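Local coordinates for protein sulfite reductase [ferredoxin] (Mycobacterium tuberculosis, PDB 1ZJ8) that reduces sulfite to sulfide with electrons taken from ferredoxin, using a siroheme and a [4Fe-4S] cluster, at residues A[147-151]-A[152-156]; A[159-163]-A[164-168]; A[362-366]-A[367-371]; A[39-43]-A[44-48]. All blocks are in the same frame, centred on the assembly; numbering follows the deposited sequence.

In the fold
From the N terminus, contact 4 comes first, where residues 39-48 turn out of helix 36-40 and lead into helix 49-60. Contact 1 follows at 147-156, the turn from strand 144-149 into helix 154-162, and contact 2 ends that same helix at 159-168 before the chain runs on toward strand 176-181. Contact 3, at 362-371, is another strand-to-helix passage, in the other ferredoxin-like half domain. All four are local and in series, so none nests in or crosses another. Contacts 1 and 3 belong to one antiparallel sheet, strand 363-365 lying at its edge and 144-149 inside it; their centres are about 19 Å apart.

Contact 1: A[147-151]-A[152-156]; sequences HWIEV and ENVPE. With SRM (siroheme), chain E.
Asn-153 folds back beside Glu-150 at a strand-to-helix turn of the ferredoxin-like half domain, where the chain leaves strand 144-149 for helix 154-162. The two side chains run side by side in the same direction, their amide and carboxylate planes 45° apart. From this position Asn-153 ND2 gives a hydrogen bond of 3.1 Å to Glu-150 O, approaching 28° out of the carbonyl plane. Glu-152, bent at its second torsion (chi2 79°), curls back over the turn, so that its carboxylate stands at a right angle to that of Glu-150. The two acids lie close enough to disfavour each other, and the salt bridge from Lys-103 to Glu-150 OE1 probably eases this. Val-154 N bonds to Val-151 O at 2.9 Å across the turn that leads into the helix. Ile-149 CG2 meets Val-154 CG2 at 4.4 Å, a loose apolar touch. At the strand end of the stretch, His-147 turns its ring toward the siroheme, with Phe-433 stacked on the ring. A propionate carboxylate of the siroheme lies at the ring's edge, near its plane, and His-147 NE2 donates an almost straight bond of 3.1 Å to siroheme O2A.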
loop_
_atom_site.group_PDB
_atom_site.type_symbol
_atom_site.label_atom_id
_atom_site.label_comp_id
_atom_site.label_asym_id
_atom_site.label_seq_id
_atom_site.Cartn_x
_atom_site.Cartn_y
_atom_site.Cartn_z
ATOM N N HIS A 147 -7.088 -7.014 13.266
ATOM C CA HIS A 147 -6.862 -6.258 14.517
ATOM C C HIS A 147 -7.457 -7.007 15.716
ATOM O O HIS A 147 -8.065 -8.070 15.543
ATOM C CB HIS A 147 -7.445 -4.853 14.416
ATOM C CG HIS A 147 -6.599 -3.900 13.641
ATOM N ND1 HIS A 147 -6.935 -3.460 12.382
ATOM C CD2 HIS A 147 -5.440 -3.280 13.956
ATOM C CE1 HIS A 147 -6.020 -2.610 11.952
ATOM N NE2 HIS A 147 -5.097 -2.486 12.888
ATOM N N TRP A 148 -7.274 -6.473 16.925
ATOM C CA TRP A 148 -7.745 -7.158 18.132
ATOM C C TRP A 148 -7.105 -8.549 18.293
ATOM O O TRP A 148 -7.745 -9.473 18.810
ATOM C CB TRP A 148 -9.294 -7.310 18.137
ATOM C CG TRP A 148 -10.029 -6.000 18.109
ATOM C CD1 TRP A 148 -10.679 -5.428 17.042
ATOM C CD2 TRP A 148 -10.160 -5.084 19.194
ATOM N NE1 TRP A 148 -11.206 -4.205 17.406
ATOM C CE2 TRP A 148 -10.905 -3.975 18.723
ATOM C CE3 TRP A 148 -9.721 -5.091 20.524
ATOM C CZ2 TRP A 148 -11.220 -2.890 19.540
ATOM C CZ3 TRP A 148 -10.029 -4.018 21.330
ATOM C CH2 TRP A 148 -10.772 -2.930 20.837
ATOM N N ILE A 149 -5.858 -8.709 17.859
ATOM C CA ILE A 149 -5.215 -10.009 17.973
ATOM C C ILE A 149 -4.391 -10.087 19.261
ATOM O O ILE A 149 -3.739 -9.114 19.660
ATOM C CB ILE A 149 -4.429 -10.374 16.684
ATOM C CG1 ILE A 149 -5.308 -11.292 15.831
ATOM C CG2 ILE A 149 -3.094 -11.070 16.985
ATOM C CD1 ILE A 149 -4.753 -11.601 14.510
ATOM N N GLU A 150 -4.466 -11.250 19.915
ATOM C CA GLU A 150 -3.764 -11.497 21.170
ATOM C C GLU A 150 -2.666 -12.540 20.906
ATOM O O GLU A 150 -2.937 -13.607 20.294
ATOM C CB GLU A 150 -4.722 -11.993 22.266
ATOM C CG GLU A 150 -6.153 -11.470 22.221
ATOM C CD GLU A 150 -6.936 -11.777 23.517
ATOM O OE1 GLU A 150 -6.502 -11.327 24.606
ATOM O OE2 GLU A 150 -7.994 -12.460 23.460
ATOM N N VAL A 151 -1.446 -12.236 21.379
ATOM C CA VAL A 151 -0.279 -13.120 21.203
ATOM C C VAL A 151 -0.630 -14.610 21.452
ATOM O O VAL A 151 -0.248 -15.496 20.668
ATOM C CB VAL A 151 0.956 -12.660 22.097
ATOM C CG1 VAL A 151 0.717 -12.902 23.583
ATOM C CG2 VAL A 151 2.260 -13.364 21.662
ATOM N N GLU A 152 -1.402 -14.869 22.505
ATOM C CA GLU A 152 -1.887 -16.213 22.800
ATOM C C GLU A 152 -2.149 -16.996 21.517
ATOM O O GLU A 152 -1.802 -18.163 21.447
ATOM C CB GLU A 152 -3.179 -16.180 23.640
ATOM C CG GLU A 152 -3.038 -15.606 25.060
ATOM C CD GLU A 152 -2.993 -14.066 25.092
ATOM O OE1 GLU A 152 -4.033 -13.426 24.834
ATOM O OE2 GLU A 152 -1.918 -13.493 25.392
ATOM N N ASN A 153 -2.735 -16.348 20.500
ATOM C CA ASN A 153 -3.245 -17.052 19.298
ATOM C C ASN A 153 -2.301 -17.158 18.084
ATOM O O ASN A 153 -2.603 -17.895 17.121
ATOM C CB ASN A 153 -4.535 -16.388 18.831
ATOM C CG ASN A 153 -5.560 -16.298 19.921
ATOM O OD1 ASN A 153 -6.275 -17.257 20.192
ATOM N ND2 ASN A 153 -5.646 -15.130 20.552
ATOM N N VAL A 154 -1.166 -16.456 18.140
ATOM C CA VAL A 154 -0.319 -16.263 16.947
ATOM C C VAL A 154 0.288 -17.530 16.336
ATOM O O VAL A 154 0.433 -17.617 15.116
ATOM C CB VAL A 154 0.790 -15.248 17.201
ATOM C CG1 VAL A 154 1.734 -15.161 16.003
ATOM C CG2 VAL A 154 0.192 -13.881 17.472
ATOM N N PRO A 155 0.657 -18.512 17.167
ATOM C CA PRO A 155 1.151 -19.765 16.574
ATOM C C PRO A 155 0.055 -20.527 15.840
ATOM O O PRO A 155 0.298 -21.068 14.756
ATOM C CB PRO A 155 1.628 -20.581 17.793
ATOM C CG PRO A 155 1.594 -19.644 18.980
ATOM C CD PRO A 155 0.636 -18.553 18.645
ATOM N N GLU A 156 -1.134 -20.568 16.445
ATOM C CA GLU A 156 -2.306 -21.246 15.857
ATOM C C GLU A 156 -2.602 -20.664 14.470
ATOM O O GLU A 156 -2.830 -21.399 13.505
ATOM C CB GLU A 156 -3.551 -21.089 16.757
ATOM C CG GLU A 156 -4.403 -22.358 16.937
ATOM C CD GLU A 156 -5.294 -22.700 15.742
ATOM O OE1 GLU A 156 -4.775 -22.733 14.607
ATOM O OE2 GLU A 156 -6.504 -22.977 15.943
HETATM FE FE SRM E . 2.153 2.296 6.118
HETATM C CHA SRM E . 3.435 2.954 9.215
HETATM C CHB SRM E . -0.793 1.532 7.517
HETATM C CHC SRM E . 0.951 1.625 3.169
HETATM C CHD SRM E . 3.975 4.919 4.801
HETATM N NA SRM E . 1.520 2.064 8.000
HETATM C C1A SRM E . 2.213 2.253 9.144
HETATM C C2A SRM E . 1.565 1.650 10.352
HETATM C CMA SRM E . 2.179 0.314 10.637
HETATM C CDA SRM E . 1.549 2.583 11.531
HETATM C CEA SRM E . 2.513 2.372 12.655
HETATM O O3A SRM E . 3.723 2.458 12.423
HETATM O O4A SRM E . 2.112 2.110 13.799
HETATM C C3A SRM E . 0.165 1.507 9.859
HETATM C CAA SRM E . -0.526 0.262 10.305
HETATM C CBA SRM E . -1.192 0.677 11.590
HETATM C CCA SRM E . -2.465 -0.077 11.798
HETATM O O1A SRM E . -3.212 -0.285 10.817
HETATM O O2A SRM E . -2.729 -0.496 12.951
HETATM C C4A SRM E . 0.295 1.688 8.385
HETATM N NB SRM E . 0.442 1.549 5.499
HETATM C C1B SRM E . -0.672 1.234 6.162
HETATM C C2B SRM E . -1.725 0.538 5.346
HETATM C CMB SRM E . -2.441 -0.568 6.068
HETATM C CDB SRM E . -2.731 1.567 4.952
HETATM C CEB SRM E . -3.899 1.133 4.140
HETATM O O3B SRM E . -5.066 1.136 4.588
HETATM O O4B SRM E . -3.665 0.756 2.992
HETATM C C3B SRM E . -0.878 0.113 4.166
HETATM C CAB SRM E . -0.230 -1.223 4.419
HETATM C CBB SRM E . 0.100 -1.937 3.144
HETATM C CCB SRM E . 0.945 -3.145 3.429
HETATM O O1B SRM E . 0.456 -4.273 3.418
HETATM O O2B SRM E . 2.148 -3.042 3.648
HETATM C C4B SRM E . 0.230 1.127 4.256
HETATM N NC SRM E . 2.314 3.168 4.401
HETATM C C1C SRM E . 1.889 2.644 3.232
HETATM C C2C SRM E . 2.163 3.445 2.132
HETATM C CDC SRM E . 1.643 3.355 0.736
HETATM C CEC SRM E . 2.300 2.501 -0.277
HETATM O O3C SRM E . 3.195 1.696 0.066
HETATM O O4C SRM E . 1.913 2.659 -1.444
HETATM C C3C SRM E . 2.984 4.402 2.648
HETATM C CAC SRM E . 3.518 5.462 1.741
HETATM C CBC SRM E . 4.555 5.119 0.692
HETATM C CCC SRM E . 5.917 5.039 1.358
HETATM O O1C SRM E . 6.195 4.085 2.134
HETATM O O2C SRM E . 6.723 5.973 1.114
HETATM C C4C SRM E . 3.116 4.180 3.994
HETATM N ND SRM E . 3.689 3.429 6.790
HETATM C C1D SRM E . 4.115 4.526 6.144
HETATM C C2D SRM E . 4.793 5.358 7.056
HETATM C CAD SRM E . 5.905 6.302 6.635
HETATM C CBD SRM E . 7.318 5.809 6.678
HETATM C CCD SRM E . 8.482 6.607 6.165
HETATM O O1D SRM E . 9.094 6.142 5.177
HETATM O O2D SRM E . 8.821 7.694 6.704
HETATM C C3D SRM E . 4.755 4.712 8.280
HETATM C CDD SRM E . 5.696 4.970 9.425
HETATM C CED SRM E . 7.117 4.451 9.456
HETATM O O3D SRM E . 7.505 3.595 8.661
HETATM O O4D SRM E . 7.935 4.875 10.286
HETATM C C4D SRM E . 4.071 3.520 8.100
#

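Contact 2: A[159-163]-A[164-168]; sequences RRLDD and VGLQT
Leu-161 sets its CG opposite its own carbonyl carbon (chi1 -72°) and extends from there (chi2 176°), which carries CD1 out to the CG2 methyl of Thr-168, 4.1 Å away. The two side chains cross at about a right angle. Val-164 turns CG2 into the space between its backbone N and carbonyl carbon, and this methyl lies against the carbonyl oxygens of Leu-161 and Arg-160, 3.6 Å from Arg-160 O. The backbone closes helix 154-162 with a Schellman motif: Leu-166 N bonds to Leu-161 O at 2.9 Å, and Gly-165 N bonds to Asp-162 O at 3.1 Å. Gly-165, at C-prime, takes a positive phi of 85°, a conformation in which a CB would press on the preceding carbonyl oxygen. Leu-161 O is gripped twice, since Val-164 N also donates to it, from the face opposite to Leu-166 N. Residues 162-165 form a type I turn within the motif. Leu-166 CB lies 4.2 Å from Leu-161 CB, an apolar touch between the two leucines. Leu-161 and Val-164 also rest on helix 118-131, through Leu-124 and Thr-123. Thr-168 OG1 is bonded to Trp-77 O and to Trp-158 NE1.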
loop_
_atom_site.group_PDB
_atom_site.type_symbol
_atom_site.label_atom_id
_atom_site.label_comp_id
_atom_site.label_asym_id
_atom_site.label_seq_id
_atom_site.Cartn_x
_atom_site.Cartn_y
_atom_site.Cartn_z
ATOM N N ARG A 159 -0.081 -21.551 11.742
ATOM C CA ARG A 159 -0.251 -22.921 11.362
ATOM C C ARG A 159 -1.371 -23.086 10.305
ATOM O O ARG A 159 -1.189 -23.812 9.316
ATOM C CB ARG A 159 -0.516 -23.716 12.643
ATOM C CG ARG A 159 0.104 -25.105 12.684
ATOM C CD ARG A 159 -0.964 -26.183 12.743
ATOM N NE ARG A 159 -1.969 -25.888 13.778
ATOM C CZ ARG A 159 -3.287 -25.738 13.570
ATOM N NH1 ARG A 159 -3.824 -25.877 12.345
ATOM N NH2 ARG A 159 -4.086 -25.465 14.611
ATOM N N ARG A 160 -2.506 -22.405 10.498
ATOM C CA ARG A 160 -3.597 -22.409 9.493
ATOM C C ARG A 160 -3.220 -21.640 8.219
ATOM O O ARG A 160 -3.596 -22.031 7.113
ATOM C CB ARG A 160 -4.885 -21.794 10.047
ATOM C CG ARG A 160 -5.391 -22.418 11.321
ATOM C CD ARG A 160 -6.907 -22.352 11.429
ATOM N NE ARG A 160 -7.331 -22.082 12.804
ATOM C CZ ARG A 160 -8.595 -22.110 13.242
ATOM N NH1 ARG A 160 -9.602 -22.405 12.426
ATOM N NH2 ARG A 160 -8.857 -21.834 14.512
ATOM N N LEU A 161 -2.507 -20.529 8.392
ATOM C CA LEU A 161 -2.022 -19.729 7.271
ATOM C C LEU A 161 -1.048 -20.508 6.411
ATOM O O LEU A 161 -1.147 -20.493 5.181
ATOM C CB LEU A 161 -1.280 -18.508 7.780
ATOM C CG LEU A 161 -2.131 -17.421 8.394
ATOM C CD1 LEU A 161 -1.188 -16.351 8.914
ATOM C CD2 LEU A 161 -3.124 -16.847 7.384
ATOM N N ASP A 162 -0.087 -21.158 7.071
ATOM C CA ASP A 162 0.899 -21.990 6.387
ATOM C C ASP A 162 0.242 -23.168 5.685
ATOM O O ASP A 162 0.738 -23.616 4.663
ATOM C CB ASP A 162 1.947 -22.518 7.373
ATOM C CG ASP A 162 3.065 -23.292 6.683
ATOM O OD1 ASP A 162 3.812 -22.673 5.897
ATOM O OD2 ASP A 162 3.191 -24.517 6.924
ATOM N N ASP A 163 -0.874 -23.658 6.222
ATOM C CA ASP A 163 -1.569 -24.792 5.630
ATOM C C ASP A 163 -2.249 -24.424 4.310
ATOM O O ASP A 163 -2.807 -25.296 3.639
ATOM C CB ASP A 163 -2.579 -25.394 6.624
ATOM C CG ASP A 163 -2.977 -26.838 6.267
ATOM O OD1 ASP A 163 -2.083 -27.628 5.864
ATOM O OD2 ASP A 163 -4.182 -27.194 6.386
ATOM N N VAL A 164 -2.210 -23.139 3.942
ATOM C CA VAL A 164 -2.667 -22.682 2.611
ATOM C C VAL A 164 -1.617 -21.817 1.883
ATOM O O VAL A 164 -1.950 -21.073 0.964
ATOM C CB VAL A 164 -4.022 -21.905 2.696
ATOM C CG1 VAL A 164 -5.185 -22.857 2.935
ATOM C CG2 VAL A 164 -3.960 -20.838 3.776
ATOM N N GLY A 165 -0.357 -21.917 2.296
ATOM C CA GLY A 165 0.751 -21.243 1.605
ATOM C C GLY A 165 1.048 -19.797 1.971
ATOM O O GLY A 165 1.826 -19.118 1.281
ATOM N N LEU A 166 0.444 -19.319 3.056
ATOM C CA LEU A 166 0.583 -17.921 3.457
ATOM C C LEU A 166 1.496 -17.752 4.666
ATOM O O LEU A 166 1.616 -18.641 5.497
ATOM C CB LEU A 166 -0.798 -17.319 3.744
ATOM C CG LEU A 166 -1.720 -17.210 2.518
ATOM C CD1 LEU A 166 -3.182 -17.235 2.921
ATOM C CD2 LEU A 166 -1.398 -15.944 1.730
ATOM N N GLN A 167 2.131 -16.589 4.740
ATOM C CA GLN A 167 3.072 -16.259 5.792
ATOM C C GLN A 167 2.967 -14.760 6.138
ATOM O O GLN A 167 2.324 -13.990 5.418
ATOM C CB GLN A 167 4.498 -16.623 5.364
ATOM C CG GLN A 167 4.928 -16.120 3.968
ATOM C CD GLN A 167 6.426 -16.383 3.671
ATOM O OE1 GLN A 167 7.296 -16.060 4.479
ATOM N NE2 GLN A 167 6.714 -16.971 2.511
ATOM N N THR A 168 3.577 -14.364 7.255
ATOM C CA THR A 168 3.609 -12.967 7.668
ATOM C C THR A 168 5.040 -12.465 7.649
ATOM O O THR A 168 5.335 -11.398 8.184
ATOM C CB THR A 168 2.976 -12.750 9.099
ATOM O OG1 THR A 168 3.731 -13.428 10.125
ATOM C CG2 THR A 168 1.536 -13.251 9.142
#

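Contact 3: A[362-366]-A[367-371]; sequences GRVSG and TILTA
Val-364 is the first residue of 362-366 to meet the helix that follows, and its backbone pairs with Ala-136 of strand 135-138. Its side chain leaves the backbone toward residues 367-371, and CB touches Ile-368 CG2 at 4.0 Å, while its CG2 methyl meets Leu-369 CD2 at 4.1 Å, the valine and leucine side chains crossing at about a right angle. The valine thus touches two successive helix residues. Ser-365 comes next and stands at the N-cap of helix 366-379. With chi1 62° its OG sits between its own backbone N and carbonyl carbon, which points the hydroxyl at the first turn; there OG accepts a weak hydrogen bond from Ile-368 N at 3.4 Å. The same OG lies against the flank of Ile-368, 3.5 Å from CG1. Its carbonyl is used as well: Leu-369 N bonds to Ser-365 O at 2.8 Å, nearly along the C=O axis. The N-cap marks the passage from edge strand 363-365 into a helix of this ferredoxin-like half domain, the axes of the short segments 363-365 and 367-371 running at 77° to each other. Gly-366 opens the helix, and its O takes two bonds from one residue, Thr-370 N at 2.9 Å and Thr-370 OG1 at 3.1 Å, the hydroxyl well above the carbonyl plane. Next to the cap, Thr-367 OG1 is bonded to Asp-134.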
loop_
_atom_site.group_PDB
_atom_site.type_symbol
_atom_site.label_atom_id
_atom_site.label_comp_id
_atom_site.label_asym_id
_atom_site.label_seq_id
_atom_site.Cartn_x
_atom_site.Cartn_y
_atom_site.Cartn_z
ATOM N N GLY A 362 -11.203 -0.386 1.497
ATOM C CA GLY A 362 -10.633 -1.665 1.924
ATOM C C GLY A 362 -11.371 -2.414 3.027
ATOM O O GLY A 362 -11.001 -3.549 3.355
ATOM N N ARG A 363 -12.425 -1.819 3.591
ATOM C CA ARG A 363 -13.078 -2.405 4.771
ATOM C C ARG A 363 -13.990 -3.547 4.413
ATOM O O ARG A 363 -15.005 -3.330 3.761
ATOM C CB ARG A 363 -13.899 -1.354 5.524
ATOM C CG ARG A 363 -14.817 -1.960 6.620
ATOM C CD ARG A 363 -14.734 -1.251 7.959
ATOM N NE ARG A 363 -13.469 -1.554 8.617
ATOM C CZ ARG A 363 -13.018 -0.920 9.700
ATOM N NH1 ARG A 363 -13.752 0.030 10.278
ATOM N NH2 ARG A 363 -11.825 -1.230 10.207
ATOM N N VAL A 364 -13.630 -4.748 4.850
ATOM C CA VAL A 364 -14.492 -5.927 4.739
ATOM C C VAL A 364 -14.566 -6.603 6.128
ATOM O O VAL A 364 -14.621 -5.900 7.140
ATOM C CB VAL A 364 -14.032 -6.920 3.583
ATOM C CG1 VAL A 364 -14.210 -6.288 2.193
ATOM C CG2 VAL A 364 -12.581 -7.394 3.757
ATOM N N SER A 365 -14.590 -7.939 6.185
ATOM C CA SER A 365 -14.695 -8.692 7.437
ATOM C C SER A 365 -14.540 -10.194 7.169
ATOM O O SER A 365 -14.641 -10.670 6.025
ATOM C CB SER A 365 -16.031 -8.421 8.169
ATOM O OG SER A 365 -17.184 -8.813 7.417
ATOM N N GLY A 366 -14.299 -10.940 8.245
ATOM C CA GLY A 366 -14.146 -12.389 8.179
ATOM C C GLY A 366 -15.346 -12.955 7.472
ATOM O O GLY A 366 -15.200 -13.641 6.467
ATOM N N THR A 367 -16.532 -12.632 7.987
ATOM C CA THR A 367 -17.794 -13.093 7.406
ATOM C C THR A 367 -17.867 -12.818 5.930
ATOM O O THR A 367 -18.401 -13.652 5.179
ATOM C CB THR A 367 -19.013 -12.392 8.027
ATOM O OG1 THR A 367 -19.044 -12.681 9.422
ATOM C CG2 THR A 367 -20.322 -12.864 7.389
ATOM N N ILE A 368 -17.373 -11.649 5.506
ATOM C CA ILE A 368 -17.442 -11.285 4.094
ATOM C C ILE A 368 -16.455 -12.093 3.252
ATOM O O ILE A 368 -16.817 -12.610 2.186
ATOM C CB ILE A 368 -17.253 -9.783 3.866
ATOM C CG1 ILE A 368 -18.547 -9.065 4.244
ATOM C CG2 ILE A 368 -16.922 -9.491 2.384
ATOM C CD1 ILE A 368 -18.443 -7.567 4.213
ATOM N N LEU A 369 -15.216 -12.196 3.722
ATOM C CA LEU A 369 -14.196 -12.942 2.988
ATOM C C LEU A 369 -14.636 -14.396 2.806
ATOM O O LEU A 369 -14.418 -15.010 1.745
ATOM C CB LEU A 369 -12.839 -12.883 3.723
ATOM C CG LEU A 369 -12.130 -11.522 3.748
ATOM C CD1 LEU A 369 -10.898 -11.535 4.653
ATOM C CD2 LEU A 369 -11.710 -11.110 2.352
ATOM N N THR A 370 -15.263 -14.945 3.842
ATOM C CA THR A 370 -15.707 -16.324 3.776
ATOM C C THR A 370 -16.867 -16.386 2.808
ATOM O O THR A 370 -16.942 -17.297 1.982
ATOM C CB THR A 370 -16.019 -16.911 5.165
ATOM O OG1 THR A 370 -14.877 -16.714 6.002
ATOM C CG2 THR A 370 -16.282 -18.426 5.089
ATOM N N ALA A 371 -17.736 -15.384 2.873
ATOM C CA ALA A 371 -18.888 -15.313 1.963
ATOM C C ALA A 371 -18.463 -15.308 0.486
ATOM O O ALA A 371 -19.099 -15.976 -0.357
ATOM C CB ALA A 371 -19.721 -14.095 2.287
#

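Contact 4: A[39-43]-A[44-48]; sequences ELKKA and GNPLD
Lys-41 lays the aliphatic base of its side chain against the ring of Pro-46, CG to CG at 4.4 Å, a light apolar touch across a reversal of the chain. Methylenes make the meeting; the lysine's far end leads away from the proline, and its NZ is salt-bridged to Glu-38, Asp-174 and Asp-214, acids that probably offset the charge it shares with nearby Arg-294. Between the two residues the turn passes through Ala-43 and Gly-44. Gly-44 has a phi of 107°, a conformation in which a CB would collide with Ala-43 O, and it swings the chain out of the helical path. Ahead of it, the helical winding lingers as a hydrogen bond from Ala-43 N to Leu-40 O at 3.3 Å, together with a weak one from Lys-42 N to Glu-39 O. Beyond it, an Asx turn fixes the outgoing chain around Pro-46. Asn-45 holds CG opposite its backbone N (chi1 -168°), which lets the amide reach forward past Pro-46 N, and OD1 accepts from Leu-47 N at 2.9 Å. The donor stands 36° above the plane of the amide carbonyl. Pro-46 also packs on Trp-76 and on Arg-73 of helix 67-73, whose guanidinium bonds to Leu-40 O, while Leu-47 O receives Trp-77 NE1. The whole bend joins helix 36-40 to helix 49-60, with the 3-10 segment 46-48 leading into the second helix and the Arg-73 end of helix 67-73 packed against it.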
loop_
_atom_site.group_PDB
_atom_site.type_symbol
_atom_site.label_atom_id
_atom_site.label_comp_id
_atom_site.label_asym_id
_atom_site.label_seq_id
_atom_site.Cartn_x
_atom_site.Cartn_y
_atom_site.Cartn_z
ATOM N N GLU A 39 20.559 -0.478 16.786
ATOM C CA GLU A 39 21.243 -1.216 17.848
ATOM C C GLU A 39 20.570 -2.530 18.245
ATOM O O GLU A 39 21.254 -3.495 18.599
ATOM C CB GLU A 39 21.424 -0.338 19.077
ATOM C CG GLU A 39 22.538 -0.809 19.985
ATOM C CD GLU A 39 22.723 0.138 21.128
ATOM O OE1 GLU A 39 23.277 1.247 20.891
ATOM O OE2 GLU A 39 22.283 -0.229 22.249
ATOM N N LEU A 40 19.241 -2.568 18.208
ATOM C CA LEU A 40 18.519 -3.807 18.531
ATOM C C LEU A 40 18.693 -4.858 17.432
ATOM O O LEU A 40 18.641 -6.059 17.695
ATOM C CB LEU A 40 17.034 -3.536 18.830
ATOM C CG LEU A 40 16.089 -2.963 17.777
ATOM C CD1 LEU A 40 15.745 -3.970 16.683
ATOM C CD2 LEU A 40 14.829 -2.491 18.495
ATOM N N LYS A 41 18.924 -4.390 16.205
ATOM C CA LYS A 41 19.182 -5.275 15.071
ATOM C C LYS A 41 20.579 -5.913 15.160
ATOM O O LYS A 41 20.812 -6.988 14.586
ATOM C CB LYS A 41 19.009 -4.517 13.747
ATOM C CG LYS A 41 17.586 -3.998 13.504
ATOM C CD LYS A 41 17.383 -3.466 12.071
ATOM C CE LYS A 41 18.122 -2.145 11.801
ATOM N NZ LYS A 41 18.081 -1.747 10.359
ATOM N N LYS A 42 21.490 -5.273 15.897
ATOM C CA LYS A 42 22.819 -5.847 16.144
ATOM C C LYS A 42 22.796 -7.079 17.065
ATOM O O LYS A 42 23.800 -7.779 17.166
ATOM C CB LYS A 42 23.762 -4.788 16.724
ATOM C CG LYS A 42 23.881 -3.513 15.886
ATOM C CD LYS A 42 24.275 -3.791 14.430
ATOM C CE LYS A 42 24.530 -2.511 13.648
ATOM N NZ LYS A 42 25.342 -2.762 12.428
ATOM N N ALA A 43 21.655 -7.355 17.705
ATOM C CA ALA A 43 21.539 -8.454 18.675
ATOM C C ALA A 43 21.206 -9.820 18.046
ATOM O O ALA A 43 20.702 -10.713 18.732
ATOM C CB ALA A 43 20.508 -8.100 19.755
ATOM N N GLY A 44 21.507 -9.995 16.760
ATOM C CA GLY A 44 21.171 -11.237 16.038
ATOM C C GLY A 44 20.012 -11.004 15.088
ATOM O O GLY A 44 19.314 -9.989 15.208
ATOM N N ASN A 45 19.802 -11.927 14.144
ATOM C CA ASN A 45 18.724 -11.759 13.161
ATOM C C ASN A 45 17.403 -11.492 13.900
ATOM O O ASN A 45 17.054 -12.227 14.827
ATOM C CB ASN A 45 18.617 -12.963 12.199
ATOM C CG ASN A 45 17.699 -12.686 10.985
ATOM O OD1 ASN A 45 16.703 -11.958 11.088
ATOM N ND2 ASN A 45 18.038 -13.274 9.835
ATOM N N PRO A 46 16.708 -10.388 13.553
ATOM C CA PRO A 46 15.387 -10.141 14.159
ATOM C C PRO A 46 14.358 -11.282 13.975
ATOM O O PRO A 46 13.606 -11.585 14.899
ATOM C CB PRO A 46 14.924 -8.841 13.477
ATOM C CG PRO A 46 16.207 -8.146 13.065
ATOM C CD PRO A 46 17.121 -9.279 12.663
ATOM N N LEU A 47 14.363 -11.935 12.815
ATOM C CA LEU A 47 13.445 -13.049 12.534
ATOM C C LEU A 47 13.473 -14.181 13.570
ATOM O O LEU A 47 12.653 -15.102 13.501
ATOM C CB LEU A 47 13.745 -13.634 11.137
ATOM C CG LEU A 47 13.253 -12.872 9.892
ATOM C CD1 LEU A 47 14.254 -12.980 8.759
ATOM C CD2 LEU A 47 11.882 -13.373 9.446
ATOM N N ASP A 48 14.422 -14.128 14.508
ATOM C CA ASP A 48 14.603 -15.198 15.510
ATOM C C ASP A 48 13.465 -15.289 16.523
ATOM O O ASP A 48 13.190 -16.372 17.065
ATOM C CB ASP A 48 15.940 -15.018 16.244
ATOM C CG ASP A 48 17.146 -15.324 15.357
ATOM O OD1 ASP A 48 17.480 -14.500 14.483
ATOM O OD2 ASP A 48 17.781 -16.383 15.544
#